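Local coordinates for Thiol:disulfide interchange protein DsbA (Neisseria meningitidis MC58, PDB 3HZ8) that probably introduces disulfide bonds into proteins of the bacterial periplasm as a thiol-disulfide oxidoreductase of the DsbA subfamily, at residues A[38-49]-A[168-179]. The protein carries 1 engineered substitution. Numbering follows the deposited sequence.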
loop_
_atom_site.group_PDB
_atom_site.type_symbol
_atom_site.label_atom_id
_atom_site.label_comp_id
_atom_site.label_asym_id
_atom_site.label_seq_id
_atom_site.Cartn_x
_atom_site.Cartn_y
_atom_site.Cartn_z
ATOM N N HIS A 38 6.155 3.535 11.293
ATOM C CA HIS A 38 6.925 2.474 10.653
ATOM C C HIS A 38 6.606 2.395 9.168
ATOM O O HIS A 38 7.473 2.050 8.357
ATOM C CB HIS A 38 6.730 1.141 11.372
ATOM C CG HIS A 38 7.535 1.026 12.630
ATOM N ND1 HIS A 38 8.689 1.752 12.837
ATOM C CD2 HIS A 38 7.372 0.255 13.730
ATOM C CE1 HIS A 38 9.190 1.448 14.021
ATOM N NE2 HIS A 38 8.414 0.537 14.580
ATOM N N CYS A 39 5.364 2.725 8.814
ATOM C CA CYS A 39 4.960 2.773 7.413
ATOM C C CYS A 39 5.700 3.895 6.671
ATOM O O CYS A 39 6.083 3.723 5.512
ATOM C CB CYS A 39 3.454 3.007 7.286
ATOM S SG CYS A 39 2.427 1.794 8.137
ATOM N N ALA A 40 5.895 5.032 7.346
ATOM C CA ALA A 40 6.630 6.161 6.759
ATOM C C ALA A 40 8.086 5.799 6.527
ATOM O O ALA A 40 8.692 6.285 5.566
ATOM C CB ALA A 40 6.533 7.420 7.637
ATOM N N HIS A 41 8.637 4.949 7.396
ATOM C CA HIS A 41 10.018 4.498 7.243
ATOM C C HIS A 41 10.167 3.441 6.170
ATOM O O HIS A 41 11.165 3.419 5.458
ATOM C CB HIS A 41 10.582 3.978 8.559
ATOM C CG HIS A 41 11.044 5.062 9.476
ATOM N ND1 HIS A 41 10.377 5.391 10.637
ATOM C CD2 HIS A 41 12.100 5.905 9.394
ATOM C CE1 HIS A 41 11.011 6.383 11.238
ATOM N NE2 HIS A 41 12.059 6.714 10.505
ATOM N N LEU A 42 9.202 2.525 6.084
ATOM C CA LEU A 42 9.229 1.526 5.013
ATOM C C LEU A 42 9.106 2.188 3.637
ATOM O O LEU A 42 9.698 1.715 2.662
ATOM C CB LEU A 42 8.103 0.490 5.205
ATOM C CG LEU A 42 7.875 -0.540 4.086
ATOM C CD1 LEU A 42 9.144 -1.363 3.752
ATOM C CD2 LEU A 42 6.732 -1.480 4.428
ATOM N N GLU A 43 8.325 3.273 3.573
ATOM C CA GLU A 43 7.959 3.906 2.310
ATOM C C GLU A 43 9.123 4.111 1.330
ATOM O O GLU A 43 9.064 3.594 0.216
ATOM C CB GLU A 43 7.209 5.219 2.564
ATOM C CG GLU A 43 6.835 5.976 1.283
ATOM C CD GLU A 43 5.840 5.237 0.401
ATOM O OE1 GLU A 43 5.148 4.308 0.897
ATOM O OE2 GLU A 43 5.736 5.610 -0.788
ATOM N N PRO A 44 10.186 4.848 1.738
ATOM C CA PRO A 44 11.277 5.064 0.776
ATOM C C PRO A 44 11.994 3.789 0.314
ATOM O O PRO A 44 12.468 3.718 -0.831
ATOM C CB PRO A 44 12.238 5.986 1.535
ATOM C CG PRO A 44 11.949 5.758 2.969
ATOM C CD PRO A 44 10.460 5.540 3.017
ATOM N N VAL A 45 12.064 2.788 1.190
ATOM C CA VAL A 45 12.713 1.517 0.857
ATOM C C VAL A 45 11.891 0.754 -0.178
ATOM O O VAL A 45 12.418 0.251 -1.195
ATOM C CB VAL A 45 12.934 0.654 2.136
ATOM C CG1 VAL A 45 13.477 -0.721 1.783
ATOM C CG2 VAL A 45 13.884 1.358 3.118
ATOM N N LEU A 46 10.586 0.669 0.087
ATOM C CA LEU A 46 9.692 -0.107 -0.753
ATOM C C LEU A 46 9.481 0.578 -2.097
ATOM O O LEU A 46 9.479 -0.074 -3.135
ATOM C CB LEU A 46 8.349 -0.352 -0.047
ATOM C CG LEU A 46 7.292 -1.150 -0.817
ATOM C CD1 LEU A 46 7.766 -2.534 -1.263
ATOM C CD2 LEU A 46 5.995 -1.252 -0.006
ATOM N N SER A 47 9.290 1.889 -2.073
ATOM C CA SER A 47 9.087 2.611 -3.329
ATOM C C SER A 47 10.337 2.554 -4.221
ATOM O O SER A 47 10.224 2.408 -5.448
ATOM C CB SER A 47 8.638 4.048 -3.066
ATOM O OG SER A 47 9.646 4.801 -2.456
ATOM N N LYS A 48 11.521 2.652 -3.615
ATOM C CA LYS A 48 12.753 2.487 -4.390
ATOM C C LYS A 48 12.839 1.088 -4.969
ATOM O O LYS A 48 13.154 0.915 -6.145
ATOM C CB LYS A 48 13.990 2.766 -3.556
ATOM C CG LYS A 48 15.265 2.474 -4.331
ATOM C CD LYS A 48 16.465 2.953 -3.591
ATOM C CE LYS A 48 17.696 2.801 -4.466
ATOM N NZ LYS A 48 18.828 3.466 -3.799
ATOM N N HIS A 49 12.556 0.083 -4.142
ATOM C CA HIS A 49 12.673 -1.286 -4.606
ATOM C C HIS A 49 11.733 -1.548 -5.775
ATOM O O HIS A 49 12.093 -2.241 -6.720
ATOM C CB HIS A 49 12.409 -2.271 -3.466
ATOM C CG HIS A 49 12.824 -3.667 -3.798
ATOM N ND1 HIS A 49 14.133 -3.999 -4.085
ATOM C CD2 HIS A 49 12.104 -4.804 -3.930
ATOM C CE1 HIS A 49 14.201 -5.291 -4.355
ATOM N NE2 HIS A 49 12.984 -5.800 -4.279
ATOM N N PHE A 168 9.034 -9.320 8.451
ATOM C CA PHE A 168 10.203 -8.449 8.347
ATOM C C PHE A 168 11.121 -8.548 9.566
ATOM O O PHE A 168 10.653 -8.482 10.700
ATOM C CB PHE A 168 9.756 -6.988 8.230
ATOM C CG PHE A 168 9.175 -6.608 6.896
ATOM C CD1 PHE A 168 10.008 -6.123 5.892
ATOM C CD2 PHE A 168 7.795 -6.641 6.678
ATOM C CE1 PHE A 168 9.485 -5.724 4.652
ATOM C CE2 PHE A 168 7.260 -6.241 5.458
ATOM C CZ PHE A 168 8.110 -5.780 4.432
ATOM N N ALA A 169 12.422 -8.696 9.299
ATOM C CA ALA A 169 13.473 -8.492 10.312
ATOM C C ALA A 169 13.888 -7.010 10.329
ATOM O O ALA A 169 14.026 -6.395 11.396
ATOM C CB ALA A 169 14.671 -9.405 10.050
ATOM N N ASP A 170 14.055 -6.448 9.135
ATOM C CA ASP A 170 14.131 -5.002 8.917
ATOM C C ASP A 170 13.624 -4.720 7.491
ATOM O O ASP A 170 13.319 -5.654 6.750
ATOM C CB ASP A 170 15.540 -4.423 9.204
ATOM C CG ASP A 170 16.624 -4.936 8.261
ATOM O OD1 ASP A 170 16.348 -5.506 7.183
ATOM O OD2 ASP A 170 17.812 -4.729 8.604
ATOM N N TRP A 171 13.502 -3.450 7.095
ATOM C CA TRP A 171 12.873 -3.172 5.799
ATOM C C TRP A 171 13.739 -3.641 4.628
ATOM O O TRP A 171 13.240 -4.214 3.655
ATOM C CB TRP A 171 12.496 -1.693 5.651
ATOM C CG TRP A 171 11.775 -1.123 6.833
ATOM C CD1 TRP A 171 12.121 -0.006 7.533
ATOM C CD2 TRP A 171 10.583 -1.638 7.455
ATOM N NE1 TRP A 171 11.236 0.201 8.563
ATOM C CE2 TRP A 171 10.282 -0.787 8.542
ATOM C CE3 TRP A 171 9.760 -2.753 7.216
ATOM C CZ2 TRP A 171 9.177 -1.001 9.375
ATOM C CZ3 TRP A 171 8.673 -2.971 8.046
ATOM C CH2 TRP A 171 8.388 -2.097 9.113
ATOM N N GLU A 172 15.045 -3.409 4.731
ATOM C CA GLU A 172 15.936 -3.743 3.631
ATOM C C GLU A 172 15.977 -5.235 3.326
ATOM O O GLU A 172 15.812 -5.633 2.166
ATOM C CB GLU A 172 17.343 -3.195 3.892
ATOM C CG GLU A 172 17.434 -1.682 3.761
ATOM C CD GLU A 172 17.495 -1.225 2.316
ATOM O OE1 GLU A 172 17.631 -2.075 1.411
ATOM O OE2 GLU A 172 17.412 -0.007 2.081
ATOM N N SER A 173 16.163 -6.068 4.354
ATOM C CA SER A 173 16.164 -7.512 4.137
ATOM C C SER A 173 14.815 -8.015 3.635
ATOM O O SER A 173 14.739 -8.996 2.881
ATOM C CB SER A 173 16.580 -8.286 5.391
ATOM O OG SER A 173 15.688 -8.066 6.470
ATOM N N GLY A 174 13.745 -7.326 4.026
ATOM C CA GLY A 174 12.413 -7.700 3.556
ATOM C C GLY A 174 12.267 -7.565 2.048
ATOM O O GLY A 174 11.467 -8.284 1.431
ATOM N N MET A 175 13.026 -6.650 1.443
ATOM C CA MET A 175 12.976 -6.503 -0.016
ATOM C C MET A 175 13.490 -7.752 -0.726
ATOM O O MET A 175 12.940 -8.167 -1.750
ATOM C CB MET A 175 13.748 -5.259 -0.482
ATOM C CG MET A 175 13.245 -3.933 0.083
ATOM S SD MET A 175 11.495 -3.568 -0.222
ATOM C CE MET A 175 10.756 -4.030 1.363
ATOM N N ASN A 176 14.545 -8.356 -0.172
ATOM C CA ASN A 176 15.047 -9.640 -0.660
ATOM C C ASN A 176 13.986 -10.742 -0.546
ATOM O O ASN A 176 13.785 -11.532 -1.470
ATOM C CB ASN A 176 16.304 -10.046 0.120
ATOM C CG ASN A 176 17.470 -9.086 -0.080
ATOM O OD1 ASN A 176 17.601 -8.452 -1.130
ATOM N ND2 ASN A 176 18.350 -9.007 0.922
ATOM N N THR A 177 13.306 -10.789 0.597
ATOM C CA THR A 177 12.184 -11.726 0.774
ATOM C C THR A 177 11.113 -11.519 -0.310
ATOM O O THR A 177 10.632 -12.487 -0.903
ATOM C CB THR A 177 11.579 -11.616 2.200
ATOM O OG1 THR A 177 12.620 -11.817 3.158
ATOM C CG2 THR A 177 10.500 -12.679 2.447
ATOM N N ILE A 178 10.763 -10.271 -0.590
ATOM C CA ILE A 178 9.789 -9.987 -1.651
ATOM C C ILE A 178 10.243 -10.596 -2.979
ATOM O O ILE A 178 9.455 -11.249 -3.664
ATOM C CB ILE A 178 9.518 -8.464 -1.793
ATOM C CG1 ILE A 178 8.747 -7.957 -0.561
ATOM C CG2 ILE A 178 8.731 -8.139 -3.102
ATOM C CD1 ILE A 178 8.650 -6.457 -0.444
ATOM N N ASP A 179 11.511 -10.390 -3.335
ATOM C CA ASP A 179 12.037 -10.925 -4.595
ATOM C C ASP A 179 11.938 -12.447 -4.666
ATOM O O ASP A 179 11.572 -13.000 -5.710
ATOM C CB ASP A 179 13.485 -10.485 -4.785
ATOM C CG ASP A 179 13.620 -8.984 -5.028
ATOM O OD1 ASP A 179 12.586 -8.316 -5.278
ATOM O OD2 ASP A 179 14.773 -8.491 -4.980
#
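Trp171 and Met175, one turn apart on helix 171-179, enter helix 38-49 as knobs into holes, Trp171 among His38, His41, Leu42 and Val45, Met175 among Leu42, Val45, Leu46 and His49. The short helical axes run in the same general direction, 41° apart and 9.7 Å at their closest. Trp171 CG sits beside the backbone N, which lays the indole flat along the first turns of 38-49. Leu42 covers one of its faces, with Leu42 CB 4.1 Å from the centroid of the six-membered ring of Trp171 in a CH-pi contact, while Leu42 CD1 touches Trp171 CE3; farther out, Trp171 CZ2 lies 3.6 Å from His38 O. Met175 is bent at both chi2 and chi3. This bend lays Met175 SD 3.6 Å from His49 CB and returns Met175 CE to Leu42 CD1; Val45 CG1 presses on Met175 CG at 3.6 Å. Met175 CB stands almost exactly over the middle of the His49 imidazole, 3.7 Å from its centroid. CG of that histidine is anti to the backbone N (chi1 -167°), which sends His49 NE2 out to Asp179 OD1 in a 2.7 Å hydrogen bond with an N-H...O angle of 160°. Asp179 OD1 stays near the imidazole plane but takes the bond on its syn side from a donor tilted out of the carboxylate plane. At the other end, Asp170 caps helix 171-179, its OD1 accepting from both N and OG of Ser173. In this thioredoxin fold the contact joins the helix at whose N-terminal end the redox-active Cys36-Cys39 disulfide lies to the C-terminal helix, with Leu42 and Leu46 also resting on strand 26-32. A methionine on one face and a carboxylate at the edge hold the imidazole in its rotation, and the carboxylate would probably favour the protonated histidine.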